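Local coordinates for protein pollen allergen Phl p 6 (Phleum pratense, PDB 6TRK) that is a timothy grass pollen allergen with an all-helical fold, of unsettled biological role but possibly a ribonuclease, at residues 10-13 / 14-18; 58-61 / 62-66; 32-35 / 36-40; 77-80 / 81-84; 49-52 / 53-57. The protein carries 1 engineered substitution. All blocks are in the same frame, centred on the assembly; numbering follows the deposited sequence.

Contact 1 of 5, residues 10-13 / 14-18; sequences LIED and VNASF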
loop_
_atom_site.group_PDB
_atom_site.type_symbol
_atom_site.label_atom_id
_atom_site.label_comp_id
_atom_site.label_asym_id
_atom_site.label_seq_id
_atom_site.Cartn_x
_atom_site.Cartn_y
_atom_site.Cartn_z
ATOM N N LEU A 10 3.119 -2.617 12.215
ATOM C CA LEU A 10 3.629 -1.919 11.034
ATOM C C LEU A 10 2.709 -2.122 9.838
ATOM O O LEU A 10 2.440 -1.170 9.083
ATOM C CB LEU A 10 5.054 -2.382 10.725
ATOM C CG LEU A 10 6.121 -1.975 11.752
ATOM C CD1 LEU A 10 7.370 -2.817 11.657
ATOM C CD2 LEU A 10 6.483 -0.510 11.584
ATOM N N ILE A 11 2.203 -3.345 9.641
ATOM C CA ILE A 11 1.263 -3.583 8.536
ATOM C C ILE A 11 0.030 -2.714 8.706
ATOM O O ILE A 11 -0.460 -2.112 7.744
ATOM C CB ILE A 11 0.923 -5.084 8.447
ATOM C CG1 ILE A 11 2.139 -5.820 7.902
ATOM C CG2 ILE A 11 -0.262 -5.331 7.559
ATOM C CD1 ILE A 11 2.044 -7.340 8.141
ATOM N N GLU A 12 -0.457 -2.582 9.940
ATOM C CA GLU A 12 -1.605 -1.716 10.179
ATOM C C GLU A 12 -1.287 -0.248 9.873
ATOM O O GLU A 12 -2.114 0.450 9.279
ATOM C CB GLU A 12 -2.084 -1.879 11.621
ATOM C CG GLU A 12 -3.182 -0.876 12.015
ATOM C CD GLU A 12 -4.367 -0.891 11.062
ATOM O OE1 GLU A 12 -5.012 0.175 10.896
ATOM O OE2 GLU A 12 -4.662 -1.963 10.478
ATOM N N ASP A 13 -0.114 0.239 10.283
ATOM C CA ASP A 13 0.259 1.626 9.980
ATOM C C ASP A 13 0.410 1.856 8.482
ATOM O O ASP A 13 0.014 2.909 7.962
ATOM C CB ASP A 13 1.555 1.993 10.689
ATOM C CG ASP A 13 1.350 2.317 12.170
ATOM O OD1 ASP A 13 0.285 2.867 12.505
ATOM O OD2 ASP A 13 2.252 2.042 12.979
ATOM N N VAL A 14 0.987 0.894 7.768
ATOM C CA VAL A 14 1.083 1.027 6.308
ATOM C C VAL A 14 -0.295 1.142 5.680
ATOM O O VAL A 14 -0.536 1.974 4.797
ATOM C CB VAL A 14 1.861 -0.192 5.728
ATOM C CG1 VAL A 14 1.740 -0.244 4.204
ATOM C CG2 VAL A 14 3.314 -0.159 6.109
ATOM N N ASN A 15 -1.243 0.327 6.147
ATOM C CA ASN A 15 -2.589 0.366 5.583
ATOM C C ASN A 15 -3.299 1.679 5.883
ATOM O O ASN A 15 -3.941 2.251 5.003
ATOM C CB ASN A 15 -3.365 -0.844 6.112
ATOM C CG ASN A 15 -4.429 -1.300 5.160
ATOM O OD1 ASN A 15 -4.651 -0.714 4.085
ATOM N ND2 ASN A 15 -5.089 -2.392 5.521
ATOM N N ALA A 16 -3.153 2.192 7.090
ATOM C CA ALA A 16 -3.796 3.446 7.451
ATOM C C ALA A 16 -3.249 4.609 6.627
ATOM O O ALA A 16 -4.017 5.463 6.177
ATOM C CB ALA A 16 -3.617 3.697 8.956
ATOM N N SER A 17 -1.927 4.652 6.421
ATOM C CA SER A 17 -1.352 5.712 5.574
ATOM C C SER A 17 -1.799 5.577 4.126
ATOM O O SER A 17 -2.052 6.580 3.440
ATOM C CB SER A 17 0.161 5.658 5.655
ATOM O OG SER A 17 0.627 5.976 6.934
ATOM N N PHE A 18 -1.870 4.321 3.632
ATOM C CA PHE A 18 -2.393 4.070 2.291
ATOM C C PHE A 18 -3.832 4.576 2.149
ATOM O O PHE A 18 -4.172 5.229 1.165
ATOM C CB PHE A 18 -2.241 2.554 2.011
ATOM C CG PHE A 18 -3.002 2.050 0.826
ATOM C CD1 PHE A 18 -2.665 2.413 -0.461
ATOM C CD2 PHE A 18 -4.029 1.108 1.007
ATOM C CE1 PHE A 18 -3.362 1.866 -1.559
ATOM C CE2 PHE A 18 -4.732 0.571 -0.081
ATOM C CZ PHE A 18 -4.395 0.942 -1.362
#
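Leu10 and Val14 stand one turn apart on helix 2-23, the first helix of a four-helix bundle, and their backbones open a run of four consecutive i to i+4 hydrogen bonds. The first is the shortest, with Val14 N 2.8 Å from Leu10 O and an N-H...O angle of 165°. The next three are uniform: Asn15 N to Ile11 O, Ala16 N to Glu12 O and Ser17 N to Asp13 O each measure 3.0 Å, as expected of undistorted alpha-helix.

The backbone thus carries the contact, and the apolar side chains pack on other parts of the bundle. Val14 places CG2 beside its own backbone N, which sets this methyl 3.3 Å from Leu10 O, while the buried side chain also packs on Asn48 and Phe90. Leu10, buried and purely apolar, lies on Asp51, Ala56 and Leu59. Ile11 and Asn15, on an adjoining face, both pack on Leu94 of helix 82-98.

Polar side chains occupy the more open flank and its borders. Glu12, bent at chi2 (54°), brings OE1 to 4.3 Å from Ala16 CB, but its charge is paired further along, in a salt bridge to Arg19 NH2. Ser17, small enough to sit at the interface with helix 30-55, has its OG hydrogen-bonded to Asn48 ND2. The methyl of Ala16 adds little bulk on this side: its CB rests 3.6 Å from Glu12 O, the same carbonyl that receives the Ala16 N-H.

Contact 2 of 5, residues 58-61 / 62-66; sequences QLVP and KLDEV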
loop_
_atom_site.group_PDB
_atom_site.type_symbol
_atom_site.label_atom_id
_atom_site.label_comp_id
_atom_site.label_asym_id
_atom_site.label_seq_id
_atom_site.Cartn_x
_atom_site.Cartn_y
_atom_site.Cartn_z
ATOM N N GLN A 58 12.964 -7.889 9.155
ATOM C CA GLN A 58 12.526 -9.067 8.423
ATOM C C GLN A 58 11.282 -8.796 7.583
ATOM O O GLN A 58 11.004 -9.531 6.635
ATOM C CB GLN A 58 12.250 -10.211 9.414
ATOM C CG GLN A 58 11.048 -9.976 10.320
ATOM C CD GLN A 58 11.334 -9.135 11.592
ATOM O OE1 GLN A 58 12.416 -8.531 11.777
ATOM N NE2 GLN A 58 10.346 -9.097 12.483
ATOM N N LEU A 59 10.514 -7.764 7.926
ATOM C CA LEU A 59 9.317 -7.425 7.159
ATOM C C LEU A 59 9.642 -6.639 5.897
ATOM O O LEU A 59 8.807 -6.552 4.993
ATOM C CB LEU A 59 8.377 -6.622 8.050
ATOM C CG LEU A 59 6.993 -6.210 7.558
ATOM C CD1 LEU A 59 6.164 -7.439 7.279
ATOM C CD2 LEU A 59 6.325 -5.351 8.603
ATOM N N VAL A 60 10.832 -6.028 5.829
ATOM C CA VAL A 60 11.111 -5.082 4.744
ATOM C C VAL A 60 11.000 -5.728 3.365
ATOM O O VAL A 60 10.412 -5.104 2.463
ATOM C CB VAL A 60 12.479 -4.415 4.971
ATOM C CG1 VAL A 60 12.895 -3.611 3.760
ATOM C CG2 VAL A 60 12.400 -3.544 6.192
ATOM N N PRO A 61 11.561 -6.917 3.111
ATOM C CA PRO A 61 11.413 -7.508 1.767
ATOM C C PRO A 61 9.980 -7.789 1.393
ATOM O O PRO A 61 9.636 -7.763 0.197
ATOM C CB PRO A 61 12.203 -8.821 1.845
ATOM C CG PRO A 61 13.039 -8.709 3.063
ATOM C CD PRO A 61 12.412 -7.743 3.991
ATOM N N LYS A 62 9.137 -8.099 2.387
ATOM C CA LYS A 62 7.717 -8.320 2.104
ATOM C C LYS A 62 7.028 -6.998 1.743
ATOM O O LYS A 62 6.268 -6.946 0.772
ATOM C CB LYS A 62 7.062 -8.974 3.317
ATOM C CG LYS A 62 7.553 -10.411 3.587
ATOM C CD LYS A 62 6.892 -10.939 4.868
ATOM C CE LYS A 62 7.418 -12.280 5.303
ATOM N NZ LYS A 62 6.729 -12.688 6.562
ATOM N N LEU A 63 7.298 -5.930 2.505
ATOM C CA LEU A 63 6.760 -4.626 2.149
ATOM C C LEU A 63 7.264 -4.186 0.785
ATOM O O LEU A 63 6.470 -3.683 -0.032
ATOM C CB LEU A 63 7.102 -3.589 3.219
ATOM C CG LEU A 63 6.373 -3.761 4.562
ATOM C CD1 LEU A 63 6.914 -2.726 5.573
ATOM C CD2 LEU A 63 4.892 -3.613 4.379
ATOM N N ASP A 64 8.562 -4.401 0.487
ATOM C CA ASP A 64 9.080 -4.056 -0.840
ATOM C C ASP A 64 8.255 -4.744 -1.949
ATOM O O ASP A 64 7.950 -4.135 -2.981
ATOM C CB ASP A 64 10.540 -4.489 -1.009
ATOM C CG ASP A 64 11.529 -3.718 -0.163
ATOM O OD1 ASP A 64 11.253 -2.589 0.316
ATOM O OD2 ASP A 64 12.654 -4.265 -0.007
ATOM N N GLU A 65 7.903 -6.026 -1.749
ATOM C CA GLU A 65 7.128 -6.749 -2.745
ATOM C C GLU A 65 5.721 -6.174 -2.926
ATOM O O GLU A 65 5.190 -6.138 -4.048
ATOM C CB GLU A 65 7.072 -8.233 -2.369
ATOM C CG GLU A 65 6.185 -9.063 -3.281
ATOM C CD GLU A 65 6.631 -9.184 -4.740
ATOM O OE1 GLU A 65 7.823 -8.930 -5.053
ATOM O OE2 GLU A 65 5.781 -9.587 -5.592
ATOM N N VAL A 66 5.065 -5.791 -1.825
ATOM C CA VAL A 66 3.742 -5.167 -1.916
ATOM C C VAL A 66 3.828 -3.881 -2.739
ATOM O O VAL A 66 3.014 -3.639 -3.644
ATOM C CB VAL A 66 3.200 -4.874 -0.503
ATOM C CG1 VAL A 66 1.892 -4.113 -0.523
ATOM C CG2 VAL A 66 3.042 -6.147 0.295
HETATM O O HOH W 1 8.465 -11.047 8.402
#
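Leu59 carries CG trans to its backbone N (chi1 -175°), whereas Leu63 swings CG to the other flank, beside its N (chi1 -70°); the two branched ends therefore converge one turn apart, CG to CG at 3.9 Å, and cross obliquely. Leu63 CD1 also reaches Leu59 CD2, at 4.1 Å. Beneath them Leu63 N donates a straight bond to Leu59 O, 3.0 Å long. Both leucines are buried, as their apolar branched ends suit; Leu63 lies against Ala52, Ile97 and the engineered Tyr45. This is the opening turn of helix 60-76 in the four-helix bundle, where Pro61 fits well because a proline near a helix start loses no bond through its missing N-H. Its carbonyl still accepts from Glu65 N at 3.1 Å, although the donor stands 37° above the carbonyl plane. On the side facing helix 30-55, Val60 O takes the N-H of Asp64, and the Asp64 carboxylate folds back over the same turn, bringing OD2 to 3.8 Å from Val60 CG1. Its two oxygens face Val60 O without bonding to it, both being acceptors. Lys62 runs extended beyond CG, letting the methylenes pass Leu59 CD1 (4.3 Å from Lys62 CD) and touch Ile97 of helix 82-98, and delivering NZ to a water at 3.0 Å; that water in turn makes a weak bond to Gln58 O.

Contact 3 of 5, residues 32-35 / 36-40; sequences DKYK and TFEAA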
loop_
_atom_site.group_PDB
_atom_site.type_symbol
_atom_site.label_atom_id
_atom_site.label_comp_id
_atom_site.label_asym_id
_atom_site.label_seq_id
_atom_site.Cartn_x
_atom_site.Cartn_y
_atom_site.Cartn_z
ATOM N N ASP A 32 -5.917 13.342 -12.777
ATOM C CA ASP A 32 -4.926 13.763 -11.799
ATOM C C ASP A 32 -4.893 12.877 -10.568
ATOM O O ASP A 32 -4.024 13.067 -9.715
ATOM C CB ASP A 32 -5.184 15.213 -11.405
ATOM C CG ASP A 32 -5.185 16.148 -12.602
ATOM O OD1 ASP A 32 -4.175 16.181 -13.324
ATOM O OD2 ASP A 32 -6.209 16.838 -12.813
ATOM N N LYS A 33 -5.787 11.887 -10.461
ATOM C CA LYS A 33 -5.863 11.107 -9.228
ATOM C C LYS A 33 -4.574 10.332 -8.952
ATOM O O LYS A 33 -4.076 10.313 -7.818
ATOM C CB LYS A 33 -7.042 10.141 -9.282
ATOM C CG LYS A 33 -8.433 10.800 -9.114
ATOM C CD LYS A 33 -9.517 9.719 -9.099
ATOM C CE LYS A 33 -10.925 10.329 -9.229
ATOM N NZ LYS A 33 -11.240 11.010 -7.983
ATOM N N TYR A 34 -4.019 9.660 -9.964
ATOM C CA TYR A 34 -2.866 8.825 -9.656
ATOM C C TYR A 34 -1.675 9.659 -9.188
ATOM O O TYR A 34 -0.999 9.290 -8.209
ATOM C CB TYR A 34 -2.477 7.950 -10.844
ATOM C CG TYR A 34 -1.302 7.068 -10.506
ATOM C CD1 TYR A 34 -1.365 6.171 -9.461
ATOM C CD2 TYR A 34 -0.111 7.160 -11.223
ATOM C CE1 TYR A 34 -0.313 5.387 -9.133
ATOM C CE2 TYR A 34 0.959 6.350 -10.881
ATOM C CZ TYR A 34 0.834 5.473 -9.838
ATOM O OH TYR A 34 1.892 4.650 -9.484
ATOM N N LYS A 35 -1.394 10.779 -9.874
ATOM C CA LYS A 35 -0.264 11.621 -9.489
ATOM C C LYS A 35 -0.446 12.192 -8.093
ATOM O O LYS A 35 0.519 12.286 -7.325
ATOM C CB LYS A 35 -0.081 12.739 -10.507
ATOM C CG LYS A 35 1.121 13.626 -10.290
ATOM C CD LYS A 35 1.083 14.923 -11.158
ATOM C CE LYS A 35 0.086 14.896 -12.343
ATOM N NZ LYS A 35 -1.238 15.597 -12.105
ATOM N N THR A 36 -1.685 12.578 -7.748
ATOM C CA THR A 36 -1.987 13.094 -6.418
ATOM C C THR A 36 -1.807 12.014 -5.360
ATOM O O THR A 36 -1.147 12.229 -4.330
ATOM C CB THR A 36 -3.415 13.654 -6.410
ATOM O OG1 THR A 36 -3.518 14.796 -7.301
ATOM C CG2 THR A 36 -3.859 14.039 -5.005
ATOM N N PHE A 37 -2.381 10.836 -5.609
ATOM C CA PHE A 37 -2.251 9.722 -4.675
ATOM C C PHE A 37 -0.783 9.357 -4.461
ATOM O O PHE A 37 -0.319 9.160 -3.327
ATOM C CB PHE A 37 -3.023 8.500 -5.227
ATOM C CG PHE A 37 -2.599 7.213 -4.606
ATOM C CD1 PHE A 37 -3.131 6.807 -3.404
ATOM C CD2 PHE A 37 -1.637 6.422 -5.183
ATOM C CE1 PHE A 37 -2.740 5.636 -2.795
ATOM C CE2 PHE A 37 -1.194 5.254 -4.556
ATOM C CZ PHE A 37 -1.752 4.859 -3.384
ATOM N N GLU A 38 -0.042 9.244 -5.557
ATOM C CA GLU A 38 1.328 8.780 -5.476
ATOM C C GLU A 38 2.196 9.739 -4.674
ATOM O O GLU A 38 3.049 9.304 -3.886
ATOM C CB GLU A 38 1.887 8.586 -6.875
ATOM C CG GLU A 38 3.134 7.755 -6.883
ATOM C CD GLU A 38 4.381 8.579 -6.681
ATOM O OE1 GLU A 38 5.430 7.985 -6.356
ATOM O OE2 GLU A 38 4.309 9.817 -6.836
ATOM N N ALA A 39 1.987 11.046 -4.846
ATOM C CA ALA A 39 2.742 12.023 -4.071
ATOM C C ALA A 39 2.423 11.935 -2.586
ATOM O O ALA A 39 3.321 12.054 -1.744
ATOM C CB ALA A 39 2.455 13.420 -4.595
ATOM N N ALA A 40 1.160 11.722 -2.248
ATOM C CA ALA A 40 0.802 11.583 -0.847
ATOM C C ALA A 40 1.284 10.256 -0.289
ATOM O O ALA A 40 1.774 10.185 0.851
ATOM C CB ALA A 40 -0.720 11.710 -0.682
HETATM O O HOH W 2 3.049 11.889 -8.006
HETATM O O HOH W 3 -1.788 15.823 -9.319
#
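Asp32 O is approached twice by Thr36: the backbone Thr36 N donates to it over 3.1 Å, and Thr36 OG1 lies 3.0 Å away. The hydroxyl comes back over the preceding turn because OG1 sits beside the backbone N (chi1 -65°), a rotamer that lets threonine reach the carbonyl four residues earlier. Whether its proton goes there is unsettled, since a water also stands 2.8 Å from Thr36 OG1. The same water accepts from Lys35 NZ, which is held in addition by a salt bridge to Asp32 OD1 whose hydrogen bond is weak, at 3.2 Å; to get there the lysine chain bends at chi3 and chi4. A second water works on the next stretch of surface, donating to Lys35 O at 2.6 Å and to Glu38 OE2 at 2.7 Å, so that Lys35 O serves this water as well as the N-H of Ala39.

Away from this polar flank, the aromatic residues face helix 82-98. Glu38 CB lies over one face of the Tyr34 ring, its methylene serving as apolar cover although the carboxylate beyond is hydrated. Tyr34 CE1 meets Phe37 CD2 at 4.3 Å. The purely apolar Phe37 is the buried one of the pair, set edge-to-face with both Phe86 and Tyr83, while Tyr34 packs on Lys82 and Tyr83. Lys33, on another side, sends NZ to the carbonyls of Thr25 and Val28. Charged and hydrated residues along one flank with aromatics along the other make this an amphipathic helix, the kind from which a four-helix bundle is built.

Contact 4 of 5, residues 77-80 / 81-84; sequences AAPE and DKYE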
loop_
_atom_site.group_PDB
_atom_site.type_symbol
_atom_site.label_atom_id
_atom_site.label_comp_id
_atom_site.label_asym_id
_atom_site.label_seq_id
_atom_site.Cartn_x
_atom_site.Cartn_y
_atom_site.Cartn_z
ATOM N N ALA A 77 -0.421 -0.008 -16.615
ATOM C CA ALA A 77 -1.793 0.371 -16.903
ATOM C C ALA A 77 -1.869 1.626 -17.771
ATOM O O ALA A 77 -1.012 2.511 -17.700
ATOM C CB ALA A 77 -2.550 0.621 -15.598
ATOM N N ALA A 78 -2.913 1.701 -18.603
ATOM C CA ALA A 78 -3.219 2.940 -19.303
ATOM C C ALA A 78 -3.504 4.044 -18.288
ATOM O O ALA A 78 -3.973 3.761 -17.194
ATOM C CB ALA A 78 -4.424 2.763 -20.217
ATOM N N PRO A 79 -3.220 5.308 -18.634
ATOM C CA PRO A 79 -3.350 6.395 -17.654
ATOM C C PRO A 79 -4.660 6.388 -16.884
ATOM O O PRO A 79 -4.655 6.591 -15.665
ATOM C CB PRO A 79 -3.215 7.654 -18.531
ATOM C CG PRO A 79 -2.301 7.212 -19.651
ATOM C CD PRO A 79 -2.597 5.762 -19.900
ATOM N N GLU A 80 -5.787 6.155 -17.573
ATOM C CA GLU A 80 -7.091 6.171 -16.918
ATOM C C GLU A 80 -7.287 5.032 -15.928
ATOM O O GLU A 80 -8.229 5.091 -15.119
ATOM C CB GLU A 80 -8.192 6.143 -17.994
ATOM C CG GLU A 80 -8.225 4.888 -18.854
ATOM C CD GLU A 80 -7.374 4.951 -20.141
ATOM O OE1 GLU A 80 -6.427 5.785 -20.275
ATOM O OE2 GLU A 80 -7.666 4.131 -21.041
ATOM N N ASP A 81 -6.395 4.037 -15.934
ATOM C CA ASP A 81 -6.522 2.834 -15.115
ATOM C C ASP A 81 -5.471 2.738 -14.022
ATOM O O ASP A 81 -5.525 1.800 -13.195
ATOM C CB ASP A 81 -6.409 1.595 -16.027
ATOM C CG ASP A 81 -7.583 1.449 -16.984
ATOM O OD1 ASP A 81 -8.708 1.833 -16.605
ATOM O OD2 ASP A 81 -7.373 0.937 -18.104
ATOM N N LYS A 82 -4.507 3.665 -13.999
ATOM C CA LYS A 82 -3.356 3.526 -13.114
ATOM C C LYS A 82 -3.745 3.581 -11.641
ATOM O O LYS A 82 -3.219 2.810 -10.827
ATOM C CB LYS A 82 -2.328 4.627 -13.430
ATOM C CG LYS A 82 -1.713 4.478 -14.792
ATOM C CD LYS A 82 -0.677 5.546 -15.066
ATOM C CE LYS A 82 0.021 5.305 -16.397
ATOM N NZ LYS A 82 0.900 4.066 -16.355
ATOM N N TYR A 83 -4.644 4.497 -11.262
ATOM C CA TYR A 83 -4.946 4.629 -9.844
ATOM C C TYR A 83 -5.606 3.365 -9.313
ATOM O O TYR A 83 -5.177 2.803 -8.302
ATOM C CB TYR A 83 -5.806 5.885 -9.593
ATOM C CG TYR A 83 -6.286 6.031 -8.163
ATOM C CD1 TYR A 83 -5.412 6.131 -7.115
ATOM C CD2 TYR A 83 -7.648 6.096 -7.890
ATOM C CE1 TYR A 83 -5.865 6.259 -5.804
ATOM C CE2 TYR A 83 -8.115 6.215 -6.588
ATOM C CZ TYR A 83 -7.213 6.297 -5.552
ATOM O OH TYR A 83 -7.676 6.412 -4.256
ATOM N N GLU A 84 -6.623 2.875 -10.012
ATOM C CA GLU A 84 -7.264 1.650 -9.521
ATOM C C GLU A 84 -6.337 0.441 -9.600
ATOM O O GLU A 84 -6.392 -0.418 -8.716
ATOM C CB GLU A 84 -8.552 1.407 -10.273
ATOM C CG GLU A 84 -9.607 2.525 -10.017
ATOM C CD GLU A 84 -10.132 2.585 -8.570
ATOM O OE1 GLU A 84 -10.080 1.567 -7.840
ATOM O OE2 GLU A 84 -10.619 3.662 -8.165
HETATM O O HOH W 4 -4.792 -0.383 -18.522
HETATM O O HOH W 5 -5.811 6.527 -13.066
HETATM O O HOH W 6 -7.939 4.389 -12.203
HETATM O O HOH W 7 -8.251 1.637 -20.253
#
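Ala77 and Lys82 face each other across the tight connection that reverses the chain between helix 60-76 and helix 82-98. Its backbone forms a type I beta-turn over residues 78 to 81, closed by Asp81 N donating to Ala78 O at 2.7 Å, with the donor 41° above the carbonyl plane. A weak bond follows directly, Lys82 N to Pro79 O at 3.4 Å. Pro79 suits the second position of such a turn, because its ring already fixes the phi angle needed there. Inside the bend, the small Ala77 permits a close approach: its CB lies 4.0 Å from Asp81 CB.

Lys82 ties the turn to the helix just finished. Its chain runs extended as far as CE and then bends at chi4 (-69°), bringing NZ to Ala77 O at 2.8 Å, in the carbonyl plane; Ala74 O is a second acceptor. A lysine suits this place, since its positive charge meets carbonyls at the C-terminal end of a helix, where they would be expected to attract it.

The acidic pair Glu80 and Asp81 lies on the outside, side by side, with carboxylate planes 51° apart and Glu80 OE2 4.3 Å from Asp81 OD2. A water donates to Glu80 OE2 at 2.7 Å. A further water links Ala78 N to Asp81 OD2, at 2.8 Å and 2.9 Å. Others bridge Pro79 O to Tyr83 N and Glu80 O to Glu84 N at the beginning of helix 82-98. That helix sets off beside helix 30-55, and Tyr83 OH makes a weak hydrogen bond to Thr25 OG1 in the loop between helices 2-23 and 30-55.

Contact 5 of 5, residues 49-52 / 53-57; sequences LADA and VSKAP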
loop_
_atom_site.group_PDB
_atom_site.type_symbol
_atom_site.label_atom_id
_atom_site.label_comp_id
_atom_site.label_asym_id
_atom_site.label_seq_id
_atom_site.Cartn_x
_atom_site.Cartn_y
_atom_site.Cartn_z
ATOM N N LEU A 49 8.200 2.636 6.168
ATOM C CA LEU A 49 9.248 1.696 5.805
ATOM C C LEU A 49 10.483 1.879 6.678
ATOM O O LEU A 49 11.091 0.898 7.115
ATOM C CB LEU A 49 9.577 1.854 4.324
ATOM C CG LEU A 49 10.496 0.808 3.707
ATOM C CD1 LEU A 49 9.873 -0.579 3.626
ATOM C CD2 LEU A 49 10.889 1.309 2.318
ATOM N N ALA A 50 10.829 3.121 6.996
ATOM C CA ALA A 50 11.976 3.329 7.876
ATOM C C ALA A 50 11.693 2.837 9.290
ATOM O O ALA A 50 12.608 2.343 9.964
ATOM C CB ALA A 50 12.378 4.805 7.876
ATOM N N ASP A 51 10.453 2.946 9.766
ATOM C CA ASP A 51 10.122 2.308 11.039
ATOM C C ASP A 51 10.314 0.795 10.977
ATOM O O ASP A 51 10.792 0.186 11.941
ATOM C CB ASP A 51 8.692 2.635 11.449
ATOM C CG ASP A 51 8.534 4.061 11.927
ATOM O OD1 ASP A 51 9.563 4.687 12.284
ATOM O OD2 ASP A 51 7.386 4.546 11.954
ATOM N N ALA A 52 9.922 0.167 9.863
ATOM C CA ALA A 52 10.135 -1.269 9.724
ATOM C C ALA A 52 11.617 -1.620 9.717
ATOM O O ALA A 52 12.025 -2.629 10.310
ATOM C CB ALA A 52 9.478 -1.777 8.427
ATOM N N VAL A 53 12.426 -0.851 8.980
ATOM C CA VAL A 53 13.870 -1.084 8.996
ATOM C C VAL A 53 14.374 -1.077 10.435
ATOM O O VAL A 53 15.170 -1.943 10.842
ATOM C CB VAL A 53 14.604 -0.030 8.147
ATOM C CG1 VAL A 53 16.106 -0.149 8.363
ATOM C CG2 VAL A 53 14.309 -0.212 6.675
ATOM N N SER A 54 13.892 -0.123 11.234
ATOM C CA SER A 54 14.343 -0.011 12.623
ATOM C C SER A 54 13.822 -1.158 13.498
ATOM O O SER A 54 14.604 -1.810 14.202
ATOM C CB SER A 54 13.898 1.339 13.192
ATOM O OG SER A 54 14.232 1.430 14.556
ATOM N N LYS A 55 12.513 -1.431 13.449
ATOM C CA LYS A 55 11.848 -2.299 14.414
ATOM C C LYS A 55 11.593 -3.730 13.942
ATOM O O LYS A 55 11.349 -4.599 14.780
ATOM C CB LYS A 55 10.498 -1.681 14.814
ATOM C CG LYS A 55 10.609 -0.327 15.457
ATOM C CD LYS A 55 9.253 0.292 15.696
ATOM C CE LYS A 55 9.372 1.547 16.523
ATOM N NZ LYS A 55 8.389 2.537 16.040
ATOM N N ALA A 56 11.582 -3.995 12.633
ATOM C CA ALA A 56 11.236 -5.327 12.152
ATOM C C ALA A 56 11.816 -5.531 10.765
ATOM O O ALA A 56 11.075 -5.686 9.780
ATOM C CB ALA A 56 9.725 -5.527 12.121
ATOM N N PRO A 57 13.137 -5.523 10.648
ATOM C CA PRO A 57 13.752 -5.563 9.320
ATOM C C PRO A 57 13.397 -6.795 8.513
ATOM O O PRO A 57 13.500 -6.743 7.284
ATOM C CB PRO A 57 15.260 -5.488 9.616
ATOM C CG PRO A 57 15.405 -5.710 11.100
ATOM C CD PRO A 57 14.115 -5.329 11.737
#
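From Leu49 to Ala56 the backbone keeps the i to i+4 pattern, with Val53 N bonding Leu49 O at 2.9 Å, Ser54 N and Lys55 N following onto Ala50 O and Asp51 O, and a short last bond of 2.7 Å from Ala56 N to Ala52 O, before Ala56 leaves helical geometry at a phi of -157°. Pro57 brings no N-H to continue the series; its ring carbon CD instead comes to 3.7 Å from Ala52 O, as suits a proline just past a helix end.

Lys55 lies over the preceding turn. Its CG stands beside the backbone N (chi1 -61°), which lays the start of the chain across Asp51 O, with Lys55 CB 3.4 Å from that oxygen. The ammonium then heads toward the Asp51 carboxylate without completing a salt bridge, NZ being 4.5 Å from OD1; the opposite charges would still be expected to attract. The Lys55 side chain also touches Glu6 of helix 2-23, a second acidic neighbour.

Here helix 30-55 of the four-helix bundle ends and the chain turns toward helix 60-76, so the side chains divide between two neighbours. Ala52, buried, is small enough to let Leu10 of helix 2-23 come close. Leu49 packs on Leu63 and Asp64. Val53 sits at the border, its outer surface exposed but one side against Val60, and it turns CG2 back along its own helix to 3.4 Å from Leu49 O.

How the contacts relate
Contacts 2 and 5 share one end of the bundle, where Val60 CG2 touches Val53 CG2 at 3.9 Å. Contact 1 reaches this end through Leu10, whose CD1 lies 3.6 Å from Ala56 CB and whose CB lies 3.9 Å from Leu59 CD2. Contacts 3 and 4 join at the other end through Phe37 CG and Tyr83 CE1, 3.6 Å apart. Helix 30-55 spans both ends: contacts 3 and 5 have centres about 25 Å apart. Phe18 CE1 on Phe37 CZ, at 3.9 Å, links contact 1 to contact 3. The zinc site of Glu92 and His104 belongs to none of them; even the side chain of Lys82 stays about 10 Å from a bound zinc ion.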